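Local coordinates for protein amino Transferase (Eubacterium rectale, PDB 3ELE) that binds pyridoxal-5'-phosphate and, as a class I and II aminotransferase, probably transfers amino groups between amino acids and 2-oxo acids, at residues 55-60 with 289-294; 80-85 with 97-102; 237-242 with 264-269. All blocks are in the same frame, centred on the assembly; numbering follows the deposited sequence.

Interaction 1 (55-60 with 289-294)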
loop_
_atom_site.group_PDB
_atom_site.type_symbol
_atom_site.label_atom_id
_atom_site.label_comp_id
_atom_site.label_asym_id
_atom_site.label_seq_id
_atom_site.Cartn_x
_atom_site.Cartn_y
_atom_site.Cartn_z
ATOM N N ASP A 55 23.630 6.164 3.962
ATOM C CA ASP A 55 24.179 7.492 4.268
ATOM C C ASP A 55 23.090 8.577 4.255
ATOM O O ASP A 55 23.018 9.380 5.185
ATOM C CB ASP A 55 25.297 7.893 3.284
ATOM C CG ASP A 55 26.584 7.123 3.488
ATOM O OD1 ASP A 55 26.720 6.336 4.461
ATOM O OD2 ASP A 55 27.486 7.326 2.645
ATOM N N THR A 56 22.237 8.574 3.232
ATOM C CA THR A 56 21.142 9.561 3.135
ATOM C C THR A 56 20.093 9.358 4.229
ATOM O O THR A 56 19.643 10.342 4.813
ATOM C CB THR A 56 20.429 9.567 1.759
ATOM O OG1 THR A 56 21.372 9.833 0.710
ATOM C CG2 THR A 56 19.344 10.655 1.729
ATOM N N ILE A 57 19.692 8.107 4.486
ATOM C CA ILE A 57 18.734 7.793 5.569
ATOM C C ILE A 57 19.257 8.341 6.911
ATOM O O ILE A 57 18.502 8.973 7.667
ATOM C CB ILE A 57 18.444 6.276 5.689
ATOM C CG1 ILE A 57 17.652 5.760 4.491
ATOM C CG2 ILE A 57 17.622 5.965 6.947
ATOM C CD1 ILE A 57 17.584 4.248 4.425
ATOM N N LYS A 58 20.539 8.093 7.194
ATOM C CA LYS A 58 21.198 8.621 8.398
ATOM C C LYS A 58 21.122 10.155 8.485
ATOM O O LYS A 58 20.817 10.695 9.549
ATOM C CB LYS A 58 22.660 8.142 8.497
ATOM C CG LYS A 58 22.787 6.708 9.018
ATOM C CD LYS A 58 24.246 6.188 9.106
ATOM C CE LYS A 58 24.797 5.734 7.735
ATOM N NZ LYS A 58 26.098 5.000 7.826
ATOM N N GLU A 59 21.368 10.832 7.361
ATOM C CA GLU A 59 21.321 12.307 7.286
ATOM C C GLU A 59 19.934 12.911 7.548
ATOM O O GLU A 59 19.818 13.928 8.244
ATOM C CB GLU A 59 21.840 12.800 5.930
ATOM C CG GLU A 59 23.364 12.658 5.756
ATOM C CD GLU A 59 23.835 12.959 4.325
ATOM O OE1 GLU A 59 23.070 13.600 3.552
ATOM O OE2 GLU A 59 24.979 12.564 3.981
ATOM N N LEU A 60 18.896 12.288 6.989
ATOM C CA LEU A 60 17.526 12.770 7.161
ATOM C C LEU A 60 17.076 12.624 8.620
ATOM O O LEU A 60 16.561 13.562 9.215
ATOM C CB LEU A 60 16.575 12.047 6.199
ATOM C CG LEU A 60 16.871 12.311 4.718
ATOM C CD1 LEU A 60 15.976 11.442 3.871
ATOM C CD2 LEU A 60 16.748 13.795 4.340
ATOM N N PRO A 289 6.130 5.903 1.436
ATOM C CA PRO A 289 6.832 6.231 2.670
ATOM C C PRO A 289 7.709 7.499 2.556
ATOM O O PRO A 289 8.618 7.581 1.714
ATOM C CB PRO A 289 7.647 4.973 2.957
ATOM C CG PRO A 289 6.904 3.894 2.287
ATOM C CD PRO A 289 6.439 4.520 1.022
ATOM N N SER A 290 7.392 8.462 3.412
ATOM C CA SER A 290 7.987 9.799 3.402
ATOM C C SER A 290 9.524 9.794 3.500
ATOM O O SER A 290 10.184 10.520 2.766
ATOM C CB SER A 290 7.364 10.636 4.521
ATOM O OG SER A 290 7.751 11.989 4.430
ATOM N N LEU A 291 10.074 8.955 4.381
ATOM C CA LEU A 291 11.543 8.835 4.560
ATOM C C LEU A 291 12.203 8.464 3.227
ATOM O O LEU A 291 13.206 9.079 2.832
ATOM C CB LEU A 291 11.897 7.800 5.651
ATOM C CG LEU A 291 13.357 7.362 5.809
ATOM C CD1 LEU A 291 14.179 8.573 6.121
ATOM C CD2 LEU A 291 13.514 6.297 6.888
ATOM N N PHE A 292 11.596 7.491 2.535
ATOM C CA PHE A 292 12.103 6.994 1.240
ATOM C C PHE A 292 11.875 7.973 0.089
ATOM O O PHE A 292 12.738 8.080 -0.771
ATOM C CB PHE A 292 11.628 5.566 0.957
ATOM C CG PHE A 292 12.047 4.594 2.032
ATOM C CD1 PHE A 292 13.397 4.329 2.258
ATOM C CD2 PHE A 292 11.122 3.977 2.851
ATOM C CE1 PHE A 292 13.788 3.459 3.286
ATOM C CE2 PHE A 292 11.512 3.101 3.871
ATOM C CZ PHE A 292 12.826 2.855 4.089
ATOM N N GLN A 293 10.760 8.706 0.083
ATOM C CA GLN A 293 10.557 9.775 -0.916
ATOM C C GLN A 293 11.659 10.824 -0.838
ATOM O O GLN A 293 12.221 11.201 -1.861
ATOM C CB GLN A 293 9.219 10.496 -0.750
ATOM C CG GLN A 293 7.982 9.659 -1.055
ATOM C CD GLN A 293 6.735 10.520 -1.192
ATOM O OE1 GLN A 293 6.750 11.509 -1.921
ATOM N NE2 GLN A 293 5.644 10.135 -0.515
ATOM N N LYS A 294 11.967 11.272 0.386
ATOM C CA LYS A 294 12.997 12.285 0.618
ATOM C C LYS A 294 14.395 11.750 0.283
ATOM O O LYS A 294 15.210 12.476 -0.285
ATOM C CB LYS A 294 12.883 12.890 2.029
ATOM C CG LYS A 294 11.491 13.556 2.248
ATOM C CD LYS A 294 11.369 14.281 3.562
ATOM C CE LYS A 294 9.928 14.385 4.056
ATOM N NZ LYS A 294 8.910 14.806 3.048
#
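Helix 55-60 and helix 290-294 meet through Ile-57 and Leu-291, whose CA atoms lie 7.3 Å apart, with the axes of these short segments 10.1 Å apart at closest approach and their N-to-C directions 115° from each other. The touching is almost wholly between side-chain carbons, and Ile-57 uses both of its branches. Its CG2 meets Leu-291 CD2 at 4.1 Å, the two side chains lying roughly perpendicular, while its CD1 reaches Phe-292 CE1 at 4.0 Å and comes obliquely to the ring. With CG anti to the backbone N (chi1 170°), Leu-291 sends one methyl to each neighbour: CD2 to Ile-57 and CD1 to Leu-60 CD1, 4.1 Å away. The dimeric build is consistent with the fold type I architecture of class I and II aminotransferases, and the contact lies against the second subunit. Ile-57 packs on Ile-57 of that subunit, and Leu-291 and Phe-292 pack on its Phe-292 and Leu-291 in turn; Glu-255 of the second subunit accepts a hydrogen bond from Leu-291 N. Leu-60 points toward helix 290-294 and does its work with CD1, which rests 3.8 Å from Leu-291 O and 3.9 Å from Lys-294 CB. Lys-294 meets Leu-60 with its CB, while the rest of the chain leads away and bends at chi4 (-46°), NZ forming a salt bridge with Asp-78.

Interaction 2 (80-85 with 97-102); sequences ETRAAI and FNADNL
Arg-82 NH1 grips two acceptors of the turn that follows its helix. It donates to Asp-100 OD1 at 3.1 Å (N-H...O 151°) in a salt bridge, and more weakly to Ala-99 O, also at 3.1 Å. Both oxygens sit at the guanidinium edge. The carboxylate and guanidinium planes are only 13° apart, and OD1 is approached through its anti lone pair, on the side away from OD2. A bend at chi3 (-70°) turns the guanidinium from the line of the aliphatic chain, and NE donates outside the contact to Gly-77 O, which leaves the guanidinium gripped at two of its nitrogens at least. The chain itself lies against the turn: CG meets Leu-102 CB at 3.7 Å, the two side chains running antiparallel alongside each other. An alanine here would keep only the CB contact, and Asp-100 would probably lose its charged mate while the space beside Leu-102 opened. Further along, Ala-83 and Ala-99 bring helix and 3-10 segment 99-101 very close, their CA atoms 4.2 Å apart, and Ala-99 CB lies 3.6 Å from Ala-83 N. Ile-85 CG2 then touches Leu-102 CD1 at 3.9 Å, where Leu-102 enters strand 102-105 at the border of the large mixed sheet. Helix 79-93 is thereby fastened to the start of the strand that leads into the cofactor pocket at Gly-107, Ala-108 and Ala-109. The chemistry is divided, with a charged clasp toward exposed Asp-100 and buried apolar packing toward the sheet, and the electrostatic part is likely to be softened by solvent.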
loop_
_atom_site.group_PDB
_atom_site.type_symbol
_atom_site.label_atom_id
_atom_site.label_comp_id
_atom_site.label_asym_id
_atom_site.label_seq_id
_atom_site.Cartn_x
_atom_site.Cartn_y
_atom_site.Cartn_z
ATOM N N GLU A 80 9.223 17.657 -4.702
ATOM C CA GLU A 80 10.692 17.572 -4.788
ATOM C C GLU A 80 11.175 16.188 -5.233
ATOM O O GLU A 80 12.165 16.067 -5.971
ATOM C CB GLU A 80 11.362 17.962 -3.466
ATOM C CG GLU A 80 11.138 19.429 -3.048
ATOM C CD GLU A 80 9.848 19.701 -2.236
ATOM O OE1 GLU A 80 9.042 18.766 -1.919
ATOM O OE2 GLU A 80 9.658 20.889 -1.905
ATOM N N THR A 81 10.468 15.155 -4.771
ATOM C CA THR A 81 10.732 13.780 -5.167
ATOM C C THR A 81 10.341 13.573 -6.639
ATOM O O THR A 81 11.149 13.080 -7.431
ATOM C CB THR A 81 10.037 12.792 -4.229
ATOM O OG1 THR A 81 10.585 12.983 -2.913
ATOM C CG2 THR A 81 10.252 11.332 -4.694
ATOM N N ARG A 82 9.118 13.963 -6.986
ATOM C CA ARG A 82 8.619 13.860 -8.358
ATOM C C ARG A 82 9.459 14.688 -9.353
ATOM O O ARG A 82 9.796 14.186 -10.441
ATOM C CB ARG A 82 7.141 14.249 -8.416
ATOM C CG ARG A 82 6.277 13.236 -7.723
ATOM C CD ARG A 82 4.837 13.563 -7.768
ATOM N NE ARG A 82 4.481 14.719 -6.938
ATOM C CZ ARG A 82 3.933 15.871 -7.353
ATOM N NH1 ARG A 82 3.626 16.113 -8.618
ATOM N NH2 ARG A 82 3.667 16.814 -6.457
ATOM N N ALA A 83 9.804 15.921 -8.958
ATOM C CA ALA A 83 10.678 16.821 -9.756
ATOM C C ALA A 83 12.038 16.196 -10.055
ATOM O O ALA A 83 12.466 16.208 -11.195
ATOM C CB ALA A 83 10.862 18.181 -9.057
ATOM N N ALA A 84 12.675 15.622 -9.029
ATOM C CA ALA A 84 13.978 14.923 -9.140
ATOM C C ALA A 84 13.960 13.729 -10.106
ATOM O O ALA A 84 14.941 13.506 -10.825
ATOM C CB ALA A 84 14.450 14.452 -7.767
ATOM N N ILE A 85 12.854 12.974 -10.112
ATOM C CA ILE A 85 12.671 11.833 -11.045
ATOM C C ILE A 85 12.406 12.358 -12.464
ATOM O O ILE A 85 13.012 11.866 -13.399
ATOM C CB ILE A 85 11.526 10.901 -10.625
ATOM C CG1 ILE A 85 11.855 10.225 -9.300
ATOM C CG2 ILE A 85 11.217 9.809 -11.717
ATOM C CD1 ILE A 85 10.678 9.465 -8.692
ATOM N N PHE A 97 9.294 15.368 -19.183
ATOM C CA PHE A 97 8.390 15.234 -18.041
ATOM C C PHE A 97 8.616 16.355 -17.020
ATOM O O PHE A 97 9.676 16.980 -16.978
ATOM C CB PHE A 97 8.590 13.899 -17.290
ATOM C CG PHE A 97 8.472 12.689 -18.153
ATOM C CD1 PHE A 97 7.280 12.420 -18.814
ATOM C CD2 PHE A 97 9.539 11.794 -18.291
ATOM C CE1 PHE A 97 7.155 11.313 -19.613
ATOM C CE2 PHE A 97 9.417 10.659 -19.086
ATOM C CZ PHE A 97 8.217 10.424 -19.746
ATOM N N ASN A 98 7.583 16.604 -16.220
ATOM C CA ASN A 98 7.664 17.511 -15.070
ATOM C C ASN A 98 7.193 16.725 -13.842
ATOM O O ASN A 98 6.759 15.584 -13.977
ATOM C CB ASN A 98 6.893 18.824 -15.331
ATOM C CG ASN A 98 5.414 18.618 -15.562
ATOM O OD1 ASN A 98 4.733 17.921 -14.803
ATOM N ND2 ASN A 98 4.890 19.266 -16.597
ATOM N N ALA A 99 7.272 17.330 -12.660
ATOM C CA ALA A 99 6.845 16.677 -11.399
ATOM C C ALA A 99 5.420 16.074 -11.487
ATOM O O ALA A 99 5.166 14.947 -11.023
ATOM C CB ALA A 99 6.911 17.674 -10.242
ATOM N N ASP A 100 4.512 16.798 -12.137
ATOM C CA ASP A 100 3.107 16.377 -12.252
ATOM C C ASP A 100 2.821 15.181 -13.173
ATOM O O ASP A 100 1.672 14.775 -13.285
ATOM C CB ASP A 100 2.212 17.574 -12.628
ATOM C CG ASP A 100 2.190 18.648 -11.555
ATOM O OD1 ASP A 100 2.407 18.331 -10.367
ATOM O OD2 ASP A 100 1.943 19.820 -11.897
ATOM N N ASN A 101 3.840 14.657 -13.858
ATOM C CA ASN A 101 3.713 13.436 -14.638
ATOM C C ASN A 101 3.924 12.190 -13.736
ATOM O O ASN A 101 3.684 11.076 -14.197
ATOM C CB ASN A 101 4.731 13.421 -15.811
ATOM C CG ASN A 101 4.363 14.377 -16.938
ATOM O OD1 ASN A 101 5.083 15.324 -17.215
ATOM N ND2 ASN A 101 3.247 14.128 -17.586
ATOM N N LEU A 102 4.348 12.379 -12.473
ATOM C CA LEU A 102 4.669 11.271 -11.548
ATOM C C LEU A 102 3.656 11.114 -10.430
ATOM O O LEU A 102 3.049 12.106 -10.004
ATOM C CB LEU A 102 6.060 11.467 -10.927
ATOM C CG LEU A 102 7.331 11.146 -11.726
ATOM C CD1 LEU A 102 7.331 9.658 -12.098
ATOM C CD2 LEU A 102 7.499 12.013 -12.953
#

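Interaction 3 (237-242 with 264-269); sequences YDNTLV and DEVYDK
A side-chain-to-backbone hydrogen bond, backed by close packing of two connecting segments, joins residues 237-242 to 264-269 at the start of strand 240-245, an inner strand of the large mixed sheet in the fold type I aminotransferase architecture expected for this family. The first segment leads into strand 240-245; the second links strand 258-261 to helix 269-282. Asn-239, centre of an inverse gamma turn, makes the bond: its OD1 accepts from Tyr-267 N at 2.8 Å, with an N-H...O angle of 157° and the donor in the carbonyl plane. CG of Asn-239 is anti to its carbonyl carbon (chi1 -68°), which carries the amide across to the loop, where OD1 also sits 3.2 Å from Val-266 CA. Next to this bond, Asp-238 lies across Glu-265, its CB 3.2 Å from Glu-265 O and its OD1 3.7 Å from Glu-265 CB. Glu-265 bends at chi2 (70°) and its carboxylate leads away, OE2 being hydrogen-bonded to NE2 of His-96. Val-266 is buried: CG1 rests 3.6 Å from Asp-238 O, and its side chain also packs on Leu-272 of helix 269-282. Tyr-267 reaches on with its hydroxyl to hydrogen-bond Glu-271, and packs on Val-4 of the second subunit. On its ring, Asp-268 CB lies over one face, while Asn-239 OD1 stands at the edge, near the ring plane, 3.8 Å from Tyr-267 CD1.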
loop_
_atom_site.group_PDB
_atom_site.type_symbol
_atom_site.label_atom_id
_atom_site.label_comp_id
_atom_site.label_asym_id
_atom_site.label_seq_id
_atom_site.Cartn_x
_atom_site.Cartn_y
_atom_site.Cartn_z
ATOM N N TYR A 237 5.340 5.281 -28.037
ATOM C CA TYR A 237 3.916 5.114 -27.954
ATOM C C TYR A 237 3.344 6.140 -26.963
ATOM O O TYR A 237 3.781 6.226 -25.811
ATOM C CB TYR A 237 3.613 3.670 -27.530
ATOM C CG TYR A 237 2.158 3.289 -27.695
ATOM C CD1 TYR A 237 1.595 3.180 -28.968
ATOM C CD2 TYR A 237 1.351 3.005 -26.593
ATOM C CE1 TYR A 237 0.251 2.830 -29.149
ATOM C CE2 TYR A 237 -0.012 2.657 -26.770
ATOM C CZ TYR A 237 -0.546 2.567 -28.046
ATOM O OH TYR A 237 -1.864 2.229 -28.233
ATOM N N ASP A 238 2.373 6.916 -27.428
ATOM C CA ASP A 238 1.789 7.991 -26.622
ATOM C C ASP A 238 1.089 7.481 -25.359
ATOM O O ASP A 238 1.441 7.899 -24.254
ATOM C CB ASP A 238 0.855 8.855 -27.480
ATOM C CG ASP A 238 1.599 9.775 -28.438
ATOM O OD1 ASP A 238 2.833 9.967 -28.331
ATOM O OD2 ASP A 238 0.919 10.337 -29.301
ATOM N N ASN A 239 0.174 6.532 -25.534
ATOM C CA ASN A 239 -0.592 5.922 -24.421
ATOM C C ASN A 239 0.200 4.827 -23.700
ATOM O O ASN A 239 -0.086 3.654 -23.792
ATOM C CB ASN A 239 -1.962 5.437 -24.928
ATOM C CG ASN A 239 -2.870 6.588 -25.331
ATOM O OD1 ASN A 239 -3.076 7.510 -24.558
ATOM N ND2 ASN A 239 -3.421 6.529 -26.533
ATOM N N THR A 240 1.206 5.259 -22.954
ATOM C CA THR A 240 2.076 4.377 -22.194
ATOM C C THR A 240 2.070 4.850 -20.757
ATOM O O THR A 240 2.230 6.050 -20.508
ATOM C CB THR A 240 3.502 4.452 -22.725
ATOM O OG1 THR A 240 3.515 4.073 -24.097
ATOM C CG2 THR A 240 4.520 3.559 -21.901
ATOM N N LEU A 241 1.855 3.904 -19.842
ATOM C CA LEU A 241 1.961 4.097 -18.401
ATOM C C LEU A 241 3.197 3.320 -18.001
ATOM O O LEU A 241 3.336 2.171 -18.415
ATOM C CB LEU A 241 0.732 3.543 -17.676
ATOM C CG LEU A 241 -0.559 4.339 -17.878
ATOM C CD1 LEU A 241 -1.798 3.522 -17.489
ATOM C CD2 LEU A 241 -0.471 5.660 -17.093
ATOM N N VAL A 242 4.111 3.948 -17.251
ATOM C CA VAL A 242 5.344 3.293 -16.791
ATOM C C VAL A 242 5.232 3.043 -15.295
ATOM O O VAL A 242 4.864 3.944 -14.554
ATOM C CB VAL A 242 6.619 4.099 -17.127
ATOM C CG1 VAL A 242 7.875 3.377 -16.588
ATOM C CG2 VAL A 242 6.721 4.327 -18.660
ATOM N N ASP A 264 2.258 13.444 -20.695
ATOM C CA ASP A 264 1.307 14.424 -21.206
ATOM C C ASP A 264 0.674 13.960 -22.524
ATOM O O ASP A 264 -0.470 14.309 -22.789
ATOM C CB ASP A 264 1.945 15.826 -21.390
ATOM C CG ASP A 264 2.152 16.581 -20.075
ATOM O OD1 ASP A 264 1.865 16.059 -18.973
ATOM O OD2 ASP A 264 2.614 17.741 -20.157
ATOM N N GLU A 265 1.385 13.124 -23.294
ATOM C CA GLU A 265 0.929 12.661 -24.614
ATOM C C GLU A 265 -0.109 11.552 -24.591
ATOM O O GLU A 265 -0.541 11.127 -25.646
ATOM C CB GLU A 265 2.109 12.281 -25.537
ATOM C CG GLU A 265 3.025 13.465 -25.912
ATOM C CD GLU A 265 3.861 13.988 -24.755
ATOM O OE1 GLU A 265 4.210 13.200 -23.855
ATOM O OE2 GLU A 265 4.173 15.186 -24.737
ATOM N N VAL A 266 -0.507 11.066 -23.414
ATOM C CA VAL A 266 -1.640 10.139 -23.309
ATOM C C VAL A 266 -2.884 10.908 -23.779
ATOM O O VAL A 266 -2.882 12.152 -23.733
ATOM C CB VAL A 266 -1.854 9.552 -21.886
ATOM C CG1 VAL A 266 -0.698 8.639 -21.512
ATOM C CG2 VAL A 266 -2.055 10.645 -20.822
ATOM N N TYR A 267 -3.906 10.174 -24.236
ATOM C CA TYR A 267 -5.170 10.725 -24.794
ATOM C C TYR A 267 -5.731 11.933 -24.007
ATOM O O TYR A 267 -6.198 12.899 -24.605
ATOM C CB TYR A 267 -6.252 9.598 -24.935
ATOM C CG TYR A 267 -6.894 9.248 -23.608
ATOM C CD1 TYR A 267 -6.158 8.586 -22.590
ATOM C CD2 TYR A 267 -8.183 9.680 -23.302
ATOM C CE1 TYR A 267 -6.724 8.333 -21.334
ATOM C CE2 TYR A 267 -8.750 9.423 -22.051
ATOM C CZ TYR A 267 -8.009 8.741 -21.073
ATOM O OH TYR A 267 -8.557 8.473 -19.839
ATOM N N ASP A 268 -5.657 11.862 -22.672
ATOM C CA ASP A 268 -6.135 12.912 -21.756
ATOM C C ASP A 268 -5.394 12.721 -20.409
ATOM O O ASP A 268 -5.841 11.962 -19.556
ATOM C CB ASP A 268 -7.679 12.824 -21.613
ATOM C CG ASP A 268 -8.298 14.032 -20.901
ATOM O OD1 ASP A 268 -7.659 14.683 -20.045
ATOM O OD2 ASP A 268 -9.468 14.333 -21.213
ATOM N N LYS A 269 -4.245 13.386 -20.258
ATOM C CA LYS A 269 -3.417 13.290 -19.044
ATOM C C LYS A 269 -4.156 13.661 -17.785
ATOM O O LYS A 269 -4.090 12.923 -16.813
ATOM C CB LYS A 269 -2.126 14.116 -19.173
ATOM C CG LYS A 269 -1.110 13.900 -18.045
ATOM C CD LYS A 269 -1.222 14.907 -16.915
ATOM C CE LYS A 269 -0.325 14.542 -15.780
ATOM N NZ LYS A 269 -0.521 15.495 -14.656
#

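In the fold
The three contacts lie in a row, with interaction 2 between the others: its centre is about 17 Å from that of interaction 1 and about 16 Å from that of interaction 3, whereas the centres of 1 and 3 are about 31 Å apart. A probable hydrogen bond between Thr-81 OG1 and Gln-293 O joins interactions 1 and 2; probable hydrogen bonds of Lys-269 NZ to Asp-100 O and of Asn-101 ND2 to Asp-264 OD1 join 2 and 3. These bonds connect the dimer-facing helices to the start of strand 240-245, inside the mixed sheet, where strands 102-105, 258-261 and 240-245 are neighbours. In sequence, interactions 2 and 3 follow one another between the two halves of interaction 1.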